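Dot/Icm T4SS effector (Legionella pneumophila, PDB 6VVC) acts as a Dot/Icm type IV secretion effector kinase that is activated by host inositol hexakisphosphate. Local coordinates at residues A[49-54]-A[124-129]; A[160-165]-A[207-212]; A[197-202]-A[264-269]. One frame throughout, in Å; residues are numbered along the deposited sequence.

Contact 1 (A[49-54]-A[124-129])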
loop_
_atom_site.group_PDB
_atom_site.type_symbol
_atom_site.label_atom_id
_atom_site.label_comp_id
_atom_site.label_asym_id
_atom_site.label_seq_id
_atom_site.Cartn_x
_atom_site.Cartn_y
_atom_site.Cartn_z
ATOM N N ALA A 49 -8.050 3.531 -13.495
ATOM C CA ALA A 49 -8.350 4.953 -13.386
ATOM C C ALA A 49 -7.541 5.694 -14.443
ATOM O O ALA A 49 -6.342 5.441 -14.600
ATOM C CB ALA A 49 -8.023 5.494 -11.995
ATOM N N VAL A 50 -8.198 6.593 -15.172
ATOM C CA VAL A 50 -7.557 7.386 -16.214
ATOM C C VAL A 50 -7.685 8.855 -15.847
ATOM O O VAL A 50 -8.790 9.339 -15.577
ATOM C CB VAL A 50 -8.172 7.126 -17.602
ATOM C CG1 VAL A 50 -7.505 8.015 -18.648
ATOM C CG2 VAL A 50 -8.038 5.661 -17.979
ATOM N N ARG A 51 -6.560 9.560 -15.848
ATOM C CA ARG A 51 -6.540 10.993 -15.594
ATOM C C ARG A 51 -6.701 11.757 -16.900
ATOM O O ARG A 51 -6.071 11.427 -17.910
ATOM C CB ARG A 51 -5.234 11.389 -14.907
ATOM C CG ARG A 51 -5.008 12.883 -14.819
ATOM C CD ARG A 51 -3.745 13.208 -14.037
ATOM N NE ARG A 51 -4.071 13.834 -12.759
ATOM C CZ ARG A 51 -3.689 13.389 -11.564
ATOM N NH1 ARG A 51 -2.930 12.308 -11.437
ATOM N NH2 ARG A 51 -4.063 14.052 -10.481
ATOM N N PHE A 52 -7.544 12.788 -16.871
ATOM C CA PHE A 52 -7.846 13.591 -18.044
ATOM C C PHE A 52 -7.494 15.053 -17.802
ATOM O O PHE A 52 -7.462 15.526 -16.661
ATOM C CB PHE A 52 -9.330 13.492 -18.422
ATOM C CG PHE A 52 -9.692 12.229 -19.147
ATOM C CD1 PHE A 52 -10.029 11.082 -18.446
ATOM C CD2 PHE A 52 -9.707 12.192 -20.532
ATOM C CE1 PHE A 52 -10.368 9.921 -19.113
ATOM C CE2 PHE A 52 -10.044 11.034 -21.205
ATOM C CZ PHE A 52 -10.376 9.897 -20.494
ATOM N N GLU A 53 -7.226 15.762 -18.897
ATOM C CA GLU A 53 -7.047 17.211 -18.866
ATOM C C GLU A 53 -7.561 17.753 -20.192
ATOM O O GLU A 53 -6.947 17.519 -21.237
ATOM C CB GLU A 53 -5.587 17.592 -18.641
ATOM C CG GLU A 53 -5.301 19.082 -18.788
ATOM C CD GLU A 53 -3.847 19.427 -18.525
ATOM O OE1 GLU A 53 -3.060 18.504 -18.227
ATOM O OE2 GLU A 53 -3.491 20.621 -18.619
ATOM N N ASN A 54 -8.684 18.468 -20.149
ATOM C CA ASN A 54 -9.312 19.019 -21.349
ATOM C C ASN A 54 -9.634 17.914 -22.356
ATOM O O ASN A 54 -9.263 17.978 -23.529
ATOM C CB ASN A 54 -8.430 20.100 -21.982
ATOM C CG ASN A 54 -8.416 21.385 -21.177
ATOM O OD1 ASN A 54 -7.364 21.839 -20.727
ATOM N ND2 ASN A 54 -9.589 21.981 -20.993
ATOM N N ILE A 124 -8.231 8.446 -2.910
ATOM C CA ILE A 124 -7.682 7.127 -3.202
ATOM C C ILE A 124 -7.087 7.087 -4.603
ATOM O O ILE A 124 -6.009 6.522 -4.817
ATOM C CB ILE A 124 -8.764 6.045 -3.025
ATOM C CG1 ILE A 124 -9.182 5.943 -1.558
ATOM C CG2 ILE A 124 -8.255 4.702 -3.539
ATOM C CD1 ILE A 124 -10.423 5.105 -1.338
ATOM N N ILE A 125 -7.784 7.662 -5.586
ATOM C CA ILE A 125 -7.259 7.670 -6.948
ATOM C C ILE A 125 -5.915 8.385 -6.989
ATOM O O ILE A 125 -4.973 7.935 -7.654
ATOM C CB ILE A 125 -8.271 8.313 -7.915
ATOM C CG1 ILE A 125 -9.499 7.412 -8.062
ATOM C CG2 ILE A 125 -7.617 8.573 -9.269
ATOM C CD1 ILE A 125 -10.686 8.078 -8.723
ATOM N N GLU A 126 -5.803 9.507 -6.278
ATOM C CA GLU A 126 -4.530 10.213 -6.225
ATOM C C GLU A 126 -3.483 9.406 -5.469
ATOM O O GLU A 126 -2.290 9.499 -5.778
ATOM C CB GLU A 126 -4.719 11.587 -5.582
ATOM C CG GLU A 126 -3.721 12.627 -6.060
ATOM C CD GLU A 126 -3.824 12.879 -7.550
ATOM O OE1 GLU A 126 -4.917 13.263 -8.018
ATOM O OE2 GLU A 126 -2.816 12.680 -8.260
ATOM N N GLN A 127 -3.903 8.612 -4.480
ATOM C CA GLN A 127 -2.973 7.690 -3.839
ATOM C C GLN A 127 -2.419 6.689 -4.845
ATOM O O GLN A 127 -1.222 6.380 -4.829
ATOM C CB GLN A 127 -3.664 6.964 -2.683
ATOM C CG GLN A 127 -3.895 7.843 -1.466
ATOM C CD GLN A 127 -4.866 7.241 -0.461
ATOM O OE1 GLN A 127 -5.397 6.149 -0.662
ATOM N NE2 GLN A 127 -5.100 7.960 0.630
ATOM N N GLN A 128 -3.273 6.185 -5.739
ATOM C CA GLN A 128 -2.829 5.200 -6.720
ATOM C C GLN A 128 -1.741 5.770 -7.623
ATOM O O GLN A 128 -0.724 5.116 -7.880
ATOM C CB GLN A 128 -4.021 4.719 -7.548
ATOM C CG GLN A 128 -5.007 3.856 -6.779
ATOM C CD GLN A 128 -4.570 2.407 -6.693
ATOM O OE1 GLN A 128 -3.378 2.101 -6.747
ATOM N NE2 GLN A 128 -5.536 1.504 -6.568
ATOM N N PHE A 129 -1.940 6.991 -8.127
ATOM C CA PHE A 129 -0.922 7.603 -8.974
ATOM C C PHE A 129 0.330 7.942 -8.176
ATOM O O PHE A 129 1.450 7.776 -8.671
ATOM C CB PHE A 129 -1.482 8.853 -9.652
ATOM C CG PHE A 129 -2.405 8.554 -10.793
ATOM C CD1 PHE A 129 -1.900 8.132 -12.011
ATOM C CD2 PHE A 129 -3.776 8.690 -10.652
ATOM C CE1 PHE A 129 -2.745 7.851 -13.069
ATOM C CE2 PHE A 129 -4.626 8.411 -11.706
ATOM C CZ PHE A 129 -4.109 7.991 -12.916
#

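Contact 2 (A[160-165]-A[207-212])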
loop_
_atom_site.group_PDB
_atom_site.type_symbol
_atom_site.label_atom_id
_atom_site.label_comp_id
_atom_site.label_asym_id
_atom_site.label_seq_id
_atom_site.Cartn_x
_atom_site.Cartn_y
_atom_site.Cartn_z
ATOM N N ILE A 160 -8.400 -11.337 -5.422
ATOM C CA ILE A 160 -7.199 -11.654 -6.184
ATOM C C ILE A 160 -6.970 -13.157 -6.177
ATOM O O ILE A 160 -7.371 -13.859 -5.245
ATOM C CB ILE A 160 -5.971 -10.894 -5.617
ATOM C CG1 ILE A 160 -4.799 -10.978 -6.595
ATOM C CG2 ILE A 160 -5.571 -11.461 -4.259
ATOM C CD1 ILE A 160 -3.599 -10.159 -6.178
ATOM N N ASN A 161 -6.319 -13.646 -7.231
ATOM C CA ASN A 161 -5.852 -15.028 -7.328
ATOM C C ASN A 161 -4.421 -15.061 -6.807
ATOM O O ASN A 161 -3.483 -14.681 -7.512
ATOM C CB ASN A 161 -5.935 -15.514 -8.771
ATOM C CG ASN A 161 -5.519 -16.964 -8.929
ATOM O OD1 ASN A 161 -5.664 -17.770 -8.009
ATOM N ND2 ASN A 161 -4.999 -17.304 -10.104
ATOM N N ALA A 162 -4.242 -15.507 -5.566
ATOM C CA ALA A 162 -2.930 -15.451 -4.937
ATOM C C ALA A 162 -2.894 -16.410 -3.756
ATOM O O ALA A 162 -3.928 -16.896 -3.290
ATOM C CB ALA A 162 -2.593 -14.024 -4.495
ATOM N N ILE A 163 -1.684 -16.661 -3.270
ATOM C CA ILE A 163 -1.438 -17.683 -2.256
ATOM C C ILE A 163 -0.782 -17.013 -1.057
ATOM O O ILE A 163 -0.236 -15.901 -1.164
ATOM C CB ILE A 163 -0.558 -18.831 -2.803
ATOM C CG1 ILE A 163 0.750 -18.267 -3.368
ATOM C CG2 ILE A 163 -1.307 -19.604 -3.875
ATOM C CD1 ILE A 163 1.747 -19.321 -3.791
ATOM N N PRO A 164 -0.810 -17.663 0.106
ATOM C CA PRO A 164 -0.105 -17.112 1.269
ATOM C C PRO A 164 1.403 -17.147 1.072
ATOM O O PRO A 164 1.941 -17.981 0.341
ATOM C CB PRO A 164 -0.537 -18.032 2.421
ATOM C CG PRO A 164 -1.762 -18.737 1.923
ATOM C CD PRO A 164 -1.569 -18.878 0.448
ATOM N N ILE A 165 2.086 -16.221 1.744
ATOM C CA ILE A 165 3.536 -16.130 1.635
ATOM C C ILE A 165 4.191 -17.227 2.468
ATOM O O ILE A 165 3.602 -17.776 3.402
ATOM C CB ILE A 165 4.026 -14.735 2.063
ATOM C CG1 ILE A 165 3.800 -14.529 3.563
ATOM C CG2 ILE A 165 3.297 -13.659 1.278
ATOM C CD1 ILE A 165 4.185 -13.153 4.060
ATOM N N ILE A 207 -0.377 -11.635 0.695
ATOM C CA ILE A 207 -0.422 -12.755 -0.235
ATOM C C ILE A 207 0.685 -12.586 -1.266
ATOM O O ILE A 207 1.291 -11.520 -1.400
ATOM C CB ILE A 207 -1.794 -12.901 -0.932
ATOM C CG1 ILE A 207 -2.330 -11.552 -1.423
ATOM C CG2 ILE A 207 -2.791 -13.543 0.015
ATOM C CD1 ILE A 207 -1.741 -11.089 -2.738
ATOM N N ALA A 208 0.955 -13.670 -1.986
ATOM C CA ALA A 208 1.969 -13.695 -3.025
ATOM C C ALA A 208 1.340 -14.119 -4.339
ATOM O O ALA A 208 0.580 -15.093 -4.387
ATOM C CB ALA A 208 3.110 -14.653 -2.668
ATOM N N THR A 209 1.642 -13.375 -5.392
ATOM C CA THR A 209 1.469 -13.858 -6.749
ATOM C C THR A 209 2.789 -14.506 -7.164
ATOM O O THR A 209 3.708 -14.660 -6.355
ATOM C CB THR A 209 1.057 -12.722 -7.678
ATOM O OG1 THR A 209 2.165 -11.838 -7.880
ATOM C CG2 THR A 209 -0.100 -11.942 -7.075
ATOM N N GLU A 210 2.909 -14.888 -8.430
ATOM C CA GLU A 210 4.170 -15.447 -8.894
ATOM C C GLU A 210 5.235 -14.380 -9.094
ATOM O O GLU A 210 6.422 -14.719 -9.177
ATOM C CB GLU A 210 3.945 -16.233 -10.186
ATOM C CG GLU A 210 3.102 -17.482 -9.971
ATOM C CD GLU A 210 2.881 -18.278 -11.240
ATOM O OE1 GLU A 210 3.244 -17.785 -12.330
ATOM O OE2 GLU A 210 2.343 -19.402 -11.147
ATOM N N GLU A 211 4.852 -13.106 -9.149
ATOM C CA GLU A 211 5.813 -12.026 -9.303
ATOM C C GLU A 211 6.221 -11.392 -7.980
ATOM O O GLU A 211 7.398 -11.074 -7.789
ATOM C CB GLU A 211 5.252 -10.929 -10.218
ATOM C CG GLU A 211 4.567 -11.436 -11.472
ATOM C CD GLU A 211 3.065 -11.575 -11.299
ATOM O OE1 GLU A 211 2.448 -10.686 -10.671
ATOM O OE2 GLU A 211 2.499 -12.575 -11.788
ATOM N N MET A 212 5.281 -11.194 -7.055
ATOM C CA MET A 212 5.545 -10.326 -5.918
ATOM C C MET A 212 4.598 -10.641 -4.771
ATOM O O MET A 212 3.645 -11.412 -4.906
ATOM C CB MET A 212 5.400 -8.853 -6.316
ATOM C CG MET A 212 3.983 -8.489 -6.745
ATOM S SD MET A 212 3.806 -6.763 -7.223
ATOM C CE MET A 212 4.645 -6.772 -8.803
#

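Contact 3 (A[197-202]-A[264-269])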
loop_
_atom_site.group_PDB
_atom_site.type_symbol
_atom_site.label_atom_id
_atom_site.label_comp_id
_atom_site.label_asym_id
_atom_site.label_seq_id
_atom_site.Cartn_x
_atom_site.Cartn_y
_atom_site.Cartn_z
ATOM N N ASN A 197 -0.438 -2.211 15.804
ATOM C CA ASN A 197 0.471 -1.889 16.895
ATOM C C ASN A 197 1.385 -3.095 17.081
ATOM O O ASN A 197 1.195 -4.118 16.411
ATOM C CB ASN A 197 -0.303 -1.560 18.172
ATOM C CG ASN A 197 -1.217 -2.687 18.609
ATOM O OD1 ASN A 197 -0.753 -3.754 19.011
ATOM N ND2 ASN A 197 -2.522 -2.453 18.544
ATOM N N PRO A 198 2.388 -3.024 17.957
ATOM C CA PRO A 198 3.300 -4.171 18.104
ATOM C C PRO A 198 2.615 -5.463 18.514
ATOM O O PRO A 198 3.201 -6.537 18.326
ATOM C CB PRO A 198 4.287 -3.695 19.180
ATOM C CG PRO A 198 4.284 -2.209 19.043
ATOM C CD PRO A 198 2.862 -1.848 18.712
ATOM N N TYR A 199 1.400 -5.406 19.054
ATOM C CA TYR A 199 0.714 -6.593 19.545
ATOM C C TYR A 199 -0.391 -7.075 18.617
ATOM O O TYR A 199 -1.180 -7.940 19.011
ATOM C CB TYR A 199 0.147 -6.324 20.941
ATOM C CG TYR A 199 1.212 -6.305 22.005
ATOM C CD1 TYR A 199 1.585 -7.471 22.656
ATOM C CD2 TYR A 199 1.863 -5.129 22.347
ATOM C CE1 TYR A 199 2.565 -7.466 23.622
ATOM C CE2 TYR A 199 2.847 -5.113 23.315
ATOM C CZ TYR A 199 3.194 -6.285 23.948
ATOM O OH TYR A 199 4.174 -6.278 24.913
ATOM N N HIS A 200 -0.457 -6.559 17.393
ATOM C CA HIS A 200 -1.503 -6.916 16.446
ATOM C C HIS A 200 -0.896 -7.250 15.093
ATOM O O HIS A 200 0.013 -6.560 14.622
ATOM C CB HIS A 200 -2.513 -5.775 16.290
ATOM C CG HIS A 200 -3.529 -6.013 15.218
ATOM N ND1 HIS A 200 -3.334 -5.630 13.909
ATOM C CD2 HIS A 200 -4.748 -6.599 15.260
ATOM C CE1 HIS A 200 -4.392 -5.964 13.191
ATOM N NE2 HIS A 200 -5.265 -6.555 13.987
ATOM N N ILE A 201 -1.413 -8.305 14.468
ATOM C CA ILE A 201 -0.990 -8.713 13.131
ATOM C C ILE A 201 -2.167 -9.392 12.446
ATOM O O ILE A 201 -2.953 -10.094 13.089
ATOM C CB ILE A 201 0.241 -9.644 13.191
ATOM C CG1 ILE A 201 0.772 -9.938 11.786
ATOM C CG2 ILE A 201 -0.100 -10.945 13.908
ATOM C CD1 ILE A 201 1.583 -8.813 11.186
ATOM N N SER A 202 -2.287 -9.177 11.134
ATOM C CA SER A 202 -3.294 -9.837 10.301
ATOM C C SER A 202 -2.571 -10.519 9.146
ATOM O O SER A 202 -2.540 -9.997 8.022
ATOM C CB SER A 202 -4.339 -8.844 9.791
ATOM O OG SER A 202 -5.045 -8.255 10.866
ATOM N N TRP A 264 10.433 -8.573 21.122
ATOM C CA TRP A 264 10.838 -7.262 20.632
ATOM C C TRP A 264 9.811 -6.180 20.935
ATOM O O TRP A 264 10.136 -4.992 20.846
ATOM C CB TRP A 264 11.078 -7.329 19.121
ATOM C CG TRP A 264 9.901 -7.885 18.366
ATOM C CD1 TRP A 264 9.670 -9.193 18.056
ATOM C CD2 TRP A 264 8.791 -7.147 17.838
ATOM N NE1 TRP A 264 8.489 -9.317 17.366
ATOM C CE2 TRP A 264 7.930 -8.075 17.218
ATOM C CE3 TRP A 264 8.443 -5.792 17.827
ATOM C CZ2 TRP A 264 6.745 -7.694 16.595
ATOM C CZ3 TRP A 264 7.266 -5.416 17.206
ATOM C CH2 TRP A 264 6.431 -6.364 16.600
ATOM N N ARG A 265 8.584 -6.559 21.290
ATOM C CA ARG A 265 7.542 -5.562 21.515
ATOM C C ARG A 265 7.803 -4.745 22.774
ATOM O O ARG A 265 7.459 -3.558 22.821
ATOM C CB ARG A 265 6.180 -6.254 21.598
ATOM C CG ARG A 265 5.869 -7.129 20.386
ATOM C CD ARG A 265 4.714 -8.091 20.640
ATOM N NE ARG A 265 4.973 -8.977 21.773
ATOM C CZ ARG A 265 4.176 -9.974 22.146
ATOM N NH1 ARG A 265 3.058 -10.228 21.476
ATOM N NH2 ARG A 265 4.498 -10.721 23.191
ATOM N N VAL A 266 8.417 -5.346 23.789
ATOM C CA VAL A 266 8.598 -4.698 25.086
ATOM C C VAL A 266 9.600 -3.552 24.972
ATOM O O VAL A 266 9.269 -2.420 25.358
ATOM C CB VAL A 266 9.029 -5.718 26.154
ATOM C CG1 VAL A 266 9.348 -5.021 27.468
ATOM C CG2 VAL A 266 7.941 -6.765 26.352
ATOM N N PRO A 267 10.818 -3.771 24.463
ATOM C CA PRO A 267 11.752 -2.637 24.347
ATOM C C PRO A 267 11.213 -1.518 23.476
ATOM O O PRO A 267 11.419 -0.336 23.780
ATOM C CB PRO A 267 13.011 -3.269 23.732
ATOM C CG PRO A 267 12.864 -4.741 23.940
ATOM C CD PRO A 267 11.393 -5.014 23.919
ATOM N N ILE A 268 10.526 -1.867 22.388
ATOM C CA ILE A 268 9.969 -0.856 21.494
ATOM C C ILE A 268 8.908 -0.036 22.220
ATOM O O ILE A 268 8.950 1.199 22.230
ATOM C CB ILE A 268 9.400 -1.525 20.227
ATOM C CG1 ILE A 268 10.516 -2.232 19.450
ATOM C CG2 ILE A 268 8.689 -0.512 19.351
ATOM C CD1 ILE A 268 11.750 -1.384 19.232
ATOM N N GLU A 269 7.940 -0.714 22.842
ATOM C CA GLU A 269 6.881 -0.004 23.552
ATOM C C GLU A 269 7.445 0.859 24.674
ATOM O O GLU A 269 6.934 1.953 24.943
ATOM C CB GLU A 269 5.863 -1.002 24.101
ATOM C CG GLU A 269 4.954 -1.593 23.036
ATOM C CD GLU A 269 3.763 -0.705 22.729
ATOM O OE1 GLU A 269 2.660 -0.990 23.244
ATOM O OE2 GLU A 269 3.930 0.282 21.984
#

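Contact 1 (A[49-54]-A[124-129])
R51 reaches from its strand to the carboxylate of E126 on the helix and closes a salt bridge with both terminal nitrogens of its guanidinium. NH1 and NH2 converge end-on upon one oxygen: OE2 of E126 takes R51 NH1 at 3.2 Å and R51 NH2 at 2.9 Å, both through its syn lone pair and both nearly in the guanidinium plane. The NH2 bond is the straighter, at 158°. A weak bond from R51 NH2 to E126 OE1, 2.7 Å long but poorly directed, brings in the other oxygen. The same group passes over one face of the F129 ring, near its rim, with R51 NH1 3.8 Å from F129 CD2; as a cation-pi contact this is long and at most weakly attractive. Beyond the polar end, A49 CB meets I125 CG2 at 4.1 Å, and F129 CZ lies 3.8 Å from A49 O. Strand 46-53 and helix 114-133 meet here almost squarely, their local axes 92° apart and 9.9 Å at closest approach. Helix 114-133 follows soon after the unmodelled residues 68-109, which hold the glycine-rich sequence, and is probably the C helix of the kinase; the antiparallel sheet with strand 46-53 comes ahead of both in sequence. The E126 chain bends at chi2 (61°), which brings its carboxylate up to R51 although CB does not point at the strand. In the second shell, E37 forms a further salt bridge with R51 NH2, while F38 of the adjacent strand touches R51, I125 and E126 alike. D59, on the strand at the other side, touches F129.

Contact 2 (A[160-165]-A[207-212])
I163 and A208 form the tight centre of this contact, a single antiparallel bridge of the hydrogen-bonded kind. The bond from I163 N to A208 O, 3.0 Å, is almost straight (177°), while A208 N returns the bond to I163 O at 2.7 Å. Packed against the bridge, the methyl of A162 sits 3.3 Å from A208 O and 3.5 Å from I207 CD1. I165 CG2 belongs to this packed part too, resting 3.8 Å from I207 C and 4.1 Å from the CB of the buried A208. The outer side is looser, since I160 and I163 are exposed. I207 holds CG1 between its backbone N and carbonyl carbon (chi1 45°), and from there CD1 meets I160 CD1 tip to tip at 4.0 Å. T209 CG2 borders the same I160 methyl. T209 turns its hydroxyl to its own chain, where OG1 accepts from E211 N, an ST turn, and from M212 N, an ST motif, at the hairpin bend. The loop leading from strand 154-156 to helix 167-186 is thereby fastened to the edge of the small hairpin 206-208/213-215, with K214 and V213 of its second strand lying against I160, I207, T209 and I165.

Contact 3 (A[197-202]-A[264-269])
P198 wedges between three residues of the second segment, W264, R265 and E269. The turn that presents it is shaped by N197 just before: its OD1 accepts from Y199 N at 2.7 Å, in the carbonyl plane, making an Asx turn, and its backbone O receives H200 N, closing a type I beta turn. P198 CB lies 4.0 Å from W264 CZ3, P198 CG packs 3.9 Å from E269 OE2, and P198 O comes within 3.2 Å of R265 CD. E269 OE2 meanwhile has its own hydrogen bond to the hydroxyl of Y239 on helix 231-241, and that tyrosine also touches P198 and N197. This turn lies in the loop that follows the HPDL sequence, which resembles the HRD motif of kinases, so it probably belongs to an expanded catalytic loop resting on the C-lobe helix 265-274. S202 OG, further along, hydrogen-bonds D193, the aspartate of that sequence.

Y199 makes the broad aromatic contact. The R265 chain runs across one ring face: CD of R265 stands 3.9 Å from the centroid of the Y199 ring, 18° off its normal, a CH-pi contact. A bend at chi3 (-58°) then lays the guanidinium over the ring margin, the two planes 29° apart, with Y199 CE1 3.3 Å from R265 CZ. R265 NE is held by a salt bridge to D263, just before the segment, which would restrain the rotation of that group. On its other flank R265 passes CG over a face of the W264 indole. At the ring edge of Y199, E269 CG approaches CE2 at 4.1 Å.

In the fold
After two N-terminal helices the chain builds the antiparallel sheet, and contact 1 ties its strand 46-53 to helix 114-133, closing a loop that includes the unmodelled residues 68-109. It is complete before either of the others begins. Contact 2 then joins the loop after strand 154-156 to strand 206-208, spanning helix 167-186. Contact 3 starts within that span, at 197-202, and ends beyond it at 264-269, tying the turn before strand 206-208 to helix 265-274. The two therefore cross in sequence order, though they do not touch, their nearest atoms being about 8 Å apart. Contacts 1 and 3 lie on opposite sides of the chain's centre, their own centres about 36 Å apart.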